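Side-chain contacts in DnaJ homolog subfamily C member 3 (Mus musculus, PDB 3IEG), which acts as a co-chaperone in the endoplasmic reticulum stress response, binding misfolded proteins through its TPR repeats and restraining the kinase GCN2: residues A[45-48]-A[49-52]; A[242-246]-A[247-251]; A[252-255]-A[256-260]. All coordinates share one frame; numbering follows the deposited sequence.

Contact 1 (A[45-48]-A[49-52]); sequences TVFL and AMGK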
loop_
_atom_site.group_PDB
_atom_site.type_symbol
_atom_site.label_atom_id
_atom_site.label_comp_id
_atom_site.label_asym_id
_atom_site.label_seq_id
_atom_site.Cartn_x
_atom_site.Cartn_y
_atom_site.Cartn_z
ATOM N N THR A 45 -19.992 -25.682 2.359
ATOM C CA THR A 45 -19.861 -25.533 3.818
ATOM C C THR A 45 -18.432 -25.852 4.259
ATOM O O THR A 45 -17.943 -25.249 5.207
ATOM C CB THR A 45 -20.909 -26.337 4.642
ATOM O OG1 THR A 45 -20.761 -27.736 4.393
ATOM C CG2 THR A 45 -22.319 -25.931 4.272
ATOM N N VAL A 46 -17.756 -26.763 3.555
ATOM C CA VAL A 46 -16.321 -27.029 3.813
ATOM C C VAL A 46 -15.425 -25.825 3.486
ATOM O O VAL A 46 -14.689 -25.366 4.358
ATOM C CB VAL A 46 -15.794 -28.357 3.164
ATOM C CG1 VAL A 46 -14.297 -28.423 3.208
ATOM C CG2 VAL A 46 -16.350 -29.557 3.895
ATOM N N PHE A 47 -15.496 -25.305 2.261
ATOM C CA PHE A 47 -14.839 -24.026 1.936
ATOM C C PHE A 47 -15.172 -22.934 2.971
ATOM O O PHE A 47 -14.299 -22.155 3.371
ATOM C CB PHE A 47 -15.197 -23.532 0.525
ATOM C CG PHE A 47 -14.558 -24.322 -0.604
ATOM C CD1 PHE A 47 -15.328 -24.767 -1.675
ATOM C CD2 PHE A 47 -13.188 -24.616 -0.608
ATOM C CE1 PHE A 47 -14.752 -25.490 -2.736
ATOM C CE2 PHE A 47 -12.608 -25.349 -1.661
ATOM C CZ PHE A 47 -13.399 -25.782 -2.733
ATOM N N LEU A 48 -16.427 -22.877 3.416
ATOM C CA LEU A 48 -16.811 -21.872 4.402
ATOM C C LEU A 48 -16.059 -22.079 5.716
ATOM O O LEU A 48 -15.553 -21.117 6.299
ATOM C CB LEU A 48 -18.327 -21.855 4.612
ATOM C CG LEU A 48 -19.140 -20.683 4.032
ATOM C CD1 LEU A 48 -18.345 -19.770 3.074
ATOM C CD2 LEU A 48 -20.445 -21.145 3.382
ATOM N N ALA A 49 -15.969 -23.337 6.155
ATOM C CA ALA A 49 -15.262 -23.688 7.388
ATOM C C ALA A 49 -13.758 -23.378 7.316
ATOM O O ALA A 49 -13.172 -22.929 8.289
ATOM C CB ALA A 49 -15.504 -25.134 7.743
HETATM N N MSE A 50 -13.151 -23.616 6.160
HETATM C CA MSE A 50 -11.791 -23.172 5.886
HETATM C C MSE A 50 -11.709 -21.645 5.804
HETATM O O MSE A 50 -10.634 -21.052 5.942
HETATM C CB MSE A 50 -11.312 -23.752 4.559
HETATM C CG MSE A 50 -11.219 -25.270 4.515
HETATM SE SE MSE A 50 -10.657 -25.940 2.744
HETATM C CE MSE A 50 -10.127 -27.751 3.250
ATOM N N GLY A 51 -12.848 -21.010 5.548
ATOM C CA GLY A 51 -12.894 -19.573 5.350
ATOM C C GLY A 51 -12.456 -19.132 3.969
ATOM O O GLY A 51 -11.933 -18.033 3.821
ATOM N N LYS A 52 -12.661 -19.971 2.954
ATOM C CA LYS A 52 -12.284 -19.611 1.578
ATOM C C LYS A 52 -13.523 -19.233 0.765
ATOM O O LYS A 52 -14.041 -20.045 -0.011
ATOM C CB LYS A 52 -11.517 -20.749 0.885
ATOM C CG LYS A 52 -10.259 -21.241 1.602
ATOM C CD LYS A 52 -9.457 -22.170 0.715
ATOM C CE LYS A 52 -8.657 -23.146 1.539
ATOM N NZ LYS A 52 -7.850 -24.081 0.689
#
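Phe47 and Met50, the latter built as selenomethionine, stand one helical turn apart and send their side chains out together at the end of helix 37-50. Both have CG anti to the carbonyl carbon (chi1 -72° and -63°), and the extended chain of Met50 brings its selenium beside the ring, with SE 4.4 Å from Phe47 CD2 in an oblique approach. The chain ends in a methyl group near Val46, Met50 CE lying 4.2 Å from Val46 CG1. Slender and flexible, a methionine-type chain suits a place between a flat ring and a branched valine. Of Lys52, CB comes nearest the ring, and the rest of its chain leads away. At the helix end the backbone closes in a Schellman motif: Lys52 N bonds Phe47 O at 2.8 Å and nearly straight (162°), and Gly51 N makes a weak bond of 2.8 Å to Leu48 O. Gly51 has the positive phi that a residue without a side chain adopts most easily. Val46 and Phe47 both touch Leu23 of helix 19-32, and Phe47 also rests on Ala55 and Ala56 of helix 53-66, small residues that let a ring come close. The chemistry thus divides: apolar groups join this TPR 2 helix to its neighbours, while main-chain bonds end it and leave the charged lysine tip directed away.

Contact 2 (A[242-246]-A[247-251]); sequences EELIR and DGRYT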
loop_
_atom_site.group_PDB
_atom_site.type_symbol
_atom_site.label_atom_id
_atom_site.label_comp_id
_atom_site.label_asym_id
_atom_site.label_seq_id
_atom_site.Cartn_x
_atom_site.Cartn_y
_atom_site.Cartn_z
ATOM N N GLU A 242 25.373 7.506 -6.596
ATOM C CA GLU A 242 25.736 6.896 -5.318
ATOM C C GLU A 242 26.919 5.943 -5.455
ATOM O O GLU A 242 27.735 5.796 -4.548
ATOM C CB GLU A 242 24.522 6.203 -4.692
ATOM C CG GLU A 242 23.477 7.199 -4.156
ATOM C CD GLU A 242 24.093 8.218 -3.206
ATOM O OE1 GLU A 242 23.676 9.394 -3.215
ATOM O OE2 GLU A 242 25.016 7.835 -2.456
ATOM N N GLU A 243 27.022 5.315 -6.612
ATOM C CA GLU A 243 28.176 4.499 -6.911
ATOM C C GLU A 243 29.431 5.378 -7.077
ATOM O O GLU A 243 30.504 5.066 -6.554
ATOM C CB GLU A 243 27.897 3.670 -8.147
ATOM C CG GLU A 243 29.056 2.836 -8.598
ATOM C CD GLU A 243 28.608 1.642 -9.388
ATOM O OE1 GLU A 243 29.451 1.077 -10.138
ATOM O OE2 GLU A 243 27.409 1.281 -9.243
ATOM N N LEU A 244 29.283 6.490 -7.780
ATOM C CA LEU A 244 30.383 7.419 -7.907
ATOM C C LEU A 244 30.827 7.982 -6.549
ATOM O O LEU A 244 32.034 8.048 -6.299
ATOM C CB LEU A 244 30.073 8.518 -8.929
ATOM C CG LEU A 244 29.839 7.994 -10.351
ATOM C CD1 LEU A 244 29.065 9.007 -11.200
ATOM C CD2 LEU A 244 31.135 7.552 -11.041
ATOM N N ILE A 245 29.889 8.357 -5.666
ATOM C CA ILE A 245 30.322 8.932 -4.382
ATOM C C ILE A 245 31.017 7.870 -3.525
ATOM O O ILE A 245 31.883 8.197 -2.718
ATOM C CB ILE A 245 29.241 9.772 -3.545
ATOM C CG1 ILE A 245 28.709 8.991 -2.357
ATOM C CG2 ILE A 245 28.115 10.410 -4.372
ATOM C CD1 ILE A 245 29.390 9.362 -1.081
ATOM N N ARG A 246 30.659 6.605 -3.716
ATOM C CA ARG A 246 31.302 5.503 -3.007
ATOM C C ARG A 246 32.811 5.384 -3.334
ATOM O O ARG A 246 33.628 5.027 -2.475
ATOM C CB ARG A 246 30.568 4.196 -3.321
ATOM C CG ARG A 246 31.188 2.941 -2.714
ATOM C CD ARG A 246 30.851 1.708 -3.535
ATOM N NE ARG A 246 31.342 1.817 -4.906
ATOM C CZ ARG A 246 30.969 1.026 -5.902
ATOM N NH1 ARG A 246 30.090 0.060 -5.690
ATOM N NH2 ARG A 246 31.468 1.208 -7.114
ATOM N N ASP A 247 33.176 5.698 -4.571
ATOM C CA ASP A 247 34.556 5.584 -5.020
ATOM C C ASP A 247 35.319 6.892 -4.977
ATOM O O ASP A 247 36.384 6.992 -5.575
ATOM C CB ASP A 247 34.597 5.050 -6.449
ATOM C CG ASP A 247 34.027 3.660 -6.566
ATOM O OD1 ASP A 247 33.998 2.922 -5.559
ATOM O OD2 ASP A 247 33.610 3.301 -7.682
ATOM N N GLY A 248 34.777 7.896 -4.296
ATOM C CA GLY A 248 35.441 9.192 -4.196
ATOM C C GLY A 248 35.448 10.035 -5.462
ATOM O O GLY A 248 36.154 11.040 -5.543
ATOM N N ARG A 249 34.662 9.645 -6.459
ATOM C CA ARG A 249 34.612 10.387 -7.721
ATOM C C ARG A 249 33.598 11.542 -7.643
ATOM O O ARG A 249 32.572 11.528 -8.319
ATOM C CB ARG A 249 34.283 9.446 -8.877
ATOM C CG ARG A 249 35.245 8.288 -9.020
ATOM C CD ARG A 249 34.853 7.350 -10.157
ATOM N NE ARG A 249 34.610 8.089 -11.392
ATOM C CZ ARG A 249 34.246 7.531 -12.540
ATOM N NH1 ARG A 249 34.071 6.215 -12.624
ATOM N NH2 ARG A 249 34.046 8.294 -13.600
ATOM N N TYR A 250 33.905 12.545 -6.827
ATOM C CA TYR A 250 32.936 13.583 -6.464
ATOM C C TYR A 250 32.479 14.504 -7.588
ATOM O O TYR A 250 31.299 14.877 -7.659
ATOM C CB TYR A 250 33.449 14.381 -5.264
ATOM C CG TYR A 250 33.650 13.484 -4.082
ATOM C CD1 TYR A 250 34.928 13.124 -3.665
ATOM C CD2 TYR A 250 32.554 12.935 -3.418
ATOM C CE1 TYR A 250 35.108 12.263 -2.584
ATOM C CE2 TYR A 250 32.721 12.082 -2.345
ATOM C CZ TYR A 250 33.997 11.754 -1.933
ATOM O OH TYR A 250 34.144 10.910 -0.869
ATOM N N THR A 251 33.394 14.857 -8.482
ATOM C CA THR A 251 33.013 15.752 -9.560
ATOM C C THR A 251 32.142 15.040 -10.600
ATOM O O THR A 251 31.249 15.656 -11.173
ATOM C CB THR A 251 34.214 16.562 -10.196
ATOM O OG1 THR A 251 34.470 16.107 -11.522
ATOM C CG2 THR A 251 35.478 16.477 -9.363
#
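Arg246 grips the carboxylate of Asp247 side-on, one nitrogen to each oxygen. NH2 reaches Asp247 OD2 at 3.0 Å in an almost straight bond (174°), on the syn side but somewhat out of the carboxylate plane; NE meets Asp247 OD1 at 2.9 Å from above that plane. The guanidinium and carboxylate planes lie 32° apart. The bend of the arginine chain at chi3 (60°) folds it alongside the aspartate. A long salt bridge from the same NH2 to Glu243 OE1, 3.6 Å, adds a second acid, whose negative charge is probably eased by the shared arginine. Leu244 CD2 sits over the centre of the Arg249 guanidinium face, 3.5 Å from CZ, while Arg249 NH2 makes a salt bridge to Asp252. Leucine suits this place, offering a methyl group to a flat cation and its other branch to helix 250-263. Further out lies the backbone of the turn. Leu244 O accepts from Asp247 N and Arg249 N, which arrive from opposite faces of its plane. With the weak Gly248 N bond to Ile245 O and glycine's positive phi, the Arg249 bond completes a Schellman motif, ending helix 222-246 at the tight turn within TPR 7 that leads into helix 250-263.

Contact 3 (A[252-255]-A[256-260]); sequences DATS and KYESV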
loop_
_atom_site.group_PDB
_atom_site.type_symbol
_atom_site.label_atom_id
_atom_site.label_comp_id
_atom_site.label_asym_id
_atom_site.label_seq_id
_atom_site.Cartn_x
_atom_site.Cartn_y
_atom_site.Cartn_z
ATOM N N ASP A 252 32.372 13.748 -10.814
ATOM C CA ASP A 252 31.488 12.970 -11.685
ATOM C C ASP A 252 30.123 12.714 -11.050
ATOM O O ASP A 252 29.104 12.707 -11.743
ATOM C CB ASP A 252 32.130 11.655 -12.129
ATOM C CG ASP A 252 33.263 11.859 -13.131
ATOM O OD1 ASP A 252 33.236 12.845 -13.904
ATOM O OD2 ASP A 252 34.184 11.020 -13.151
ATOM N N ALA A 253 30.105 12.525 -9.735
ATOM C CA ALA A 253 28.846 12.435 -8.982
ATOM C C ALA A 253 28.035 13.729 -9.053
ATOM O O ALA A 253 26.820 13.700 -9.231
ATOM C CB ALA A 253 29.105 12.046 -7.527
ATOM N N THR A 254 28.708 14.861 -8.912
ATOM C CA THR A 254 28.043 16.147 -9.037
ATOM C C THR A 254 27.355 16.211 -10.396
ATOM O O THR A 254 26.128 16.333 -10.483
ATOM C CB THR A 254 29.043 17.268 -8.861
ATOM O OG1 THR A 254 29.565 17.178 -7.537
ATOM C CG2 THR A 254 28.388 18.615 -9.041
ATOM N N SER A 255 28.168 16.074 -11.438
ATOM C CA SER A 255 27.714 15.932 -12.809
ATOM C C SER A 255 26.515 14.979 -12.922
ATOM O O SER A 255 25.512 15.324 -13.542
ATOM C CB SER A 255 28.892 15.450 -13.660
ATOM O OG SER A 255 28.485 14.987 -14.931
ATOM N N LYS A 256 26.614 13.794 -12.318
ATOM C CA LYS A 256 25.512 12.838 -12.333
ATOM C C LYS A 256 24.228 13.347 -11.679
ATOM O O LYS A 256 23.161 13.216 -12.269
ATOM C CB LYS A 256 25.912 11.501 -11.719
ATOM C CG LYS A 256 26.287 10.451 -12.749
ATOM C CD LYS A 256 25.105 9.925 -13.528
ATOM C CE LYS A 256 25.582 8.865 -14.496
ATOM N NZ LYS A 256 25.691 9.361 -15.866
ATOM N N TYR A 257 24.321 13.924 -10.481
ATOM C CA TYR A 257 23.136 14.486 -9.840
ATOM C C TYR A 257 22.576 15.698 -10.595
ATOM O O TYR A 257 21.382 15.992 -10.524
ATOM C CB TYR A 257 23.387 14.799 -8.369
ATOM C CG TYR A 257 23.064 13.630 -7.470
ATOM C CD1 TYR A 257 24.066 12.957 -6.760
ATOM C CD2 TYR A 257 21.754 13.167 -7.349
ATOM C CE1 TYR A 257 23.759 11.863 -5.940
ATOM C CE2 TYR A 257 21.442 12.077 -6.537
ATOM C CZ TYR A 257 22.446 11.436 -5.838
ATOM O OH TYR A 257 22.119 10.367 -5.049
ATOM N N GLU A 258 23.442 16.374 -11.342
ATOM C CA GLU A 258 23.018 17.483 -12.176
ATOM C C GLU A 258 22.000 16.968 -13.183
ATOM O O GLU A 258 20.949 17.571 -13.374
ATOM C CB GLU A 258 24.210 18.109 -12.899
ATOM C CG GLU A 258 24.240 19.631 -12.887
ATOM C CD GLU A 258 24.847 20.209 -11.605
ATOM O OE1 GLU A 258 26.003 20.702 -11.645
ATOM O OE2 GLU A 258 24.167 20.163 -10.558
ATOM N N SER A 259 22.302 15.841 -13.811
ATOM C CA SER A 259 21.396 15.292 -14.798
ATOM C C SER A 259 20.167 14.636 -14.154
ATOM O O SER A 259 19.105 14.582 -14.764
ATOM C CB SER A 259 22.124 14.340 -15.734
ATOM O OG SER A 259 22.717 13.302 -14.991
ATOM N N VAL A 260 20.302 14.170 -12.913
ATOM C CA VAL A 260 19.150 13.691 -12.141
ATOM C C VAL A 260 18.075 14.778 -12.006
ATOM O O VAL A 260 16.901 14.504 -12.212
ATOM C CB VAL A 260 19.571 13.118 -10.762
ATOM C CG1 VAL A 260 18.361 12.893 -9.854
ATOM C CG2 VAL A 260 20.333 11.827 -10.946
#
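Bent at chi2 (83°), Glu258 lies alongside Thr254 and points the same way, its OE1 4.1 Å from Thr254 CG2. Threonine suits the place: its methyl faces the glutamate while its hydroxyl bonds Tyr250 O. With chi1 at 58°, Ser259 holds OG between its backbone N and carbonyl carbon, turned back along the helix to within 3.7 Å of Ser255 O; there OG donates to Lys256 O at 2.8 Å. Lys256 O also receives the helical bond from Val260 N at 3.1 Å. With an alanine at Ser259, Lys256 O is likely to keep its main-chain bonding but lose the hydroxyl that supplements it. Backbone bonds hold the turn: Tyr257 N to Ala253 O is 2.8 Å and nearly straight (168°), and Ser259 N to Ser255 O is longer, 3.3 Å. The methyl of Ala253 lets helix 222-246 approach closely, whereas Tyr257 touches Ala241 and carries its hydroxyl to Glu242. Lys256 lays its aliphatic chain on Leu244 and Ser240 of that helix; on the side of helix 268-284, Thr254 meets Cys281, and Tyr257 and Val260 meet Ser274, so helix 250-263 packs between its two neighbours.

In the fold
Contacts 1, 2 and 3 follow one another along this all-helical TPR chain. Contact 1 ends helix 37-50 in TPR 2, one of the two repeats whose groove takes up misfolded proteins; contacts 2 and 3 both lie in TPR 7, on the opposite side of the chain's centre, with centres about 57 Å from that of contact 1. Contacts 2 and 3 share helix 250-263, have centres about 10 Å apart and touch directly, through residues 242, 244 and 245 on one side and the start of helix 250-263 on the other. Similar Schellman endings in contacts 1 and 2 thus recur at distant points of an elongated helical repeat array.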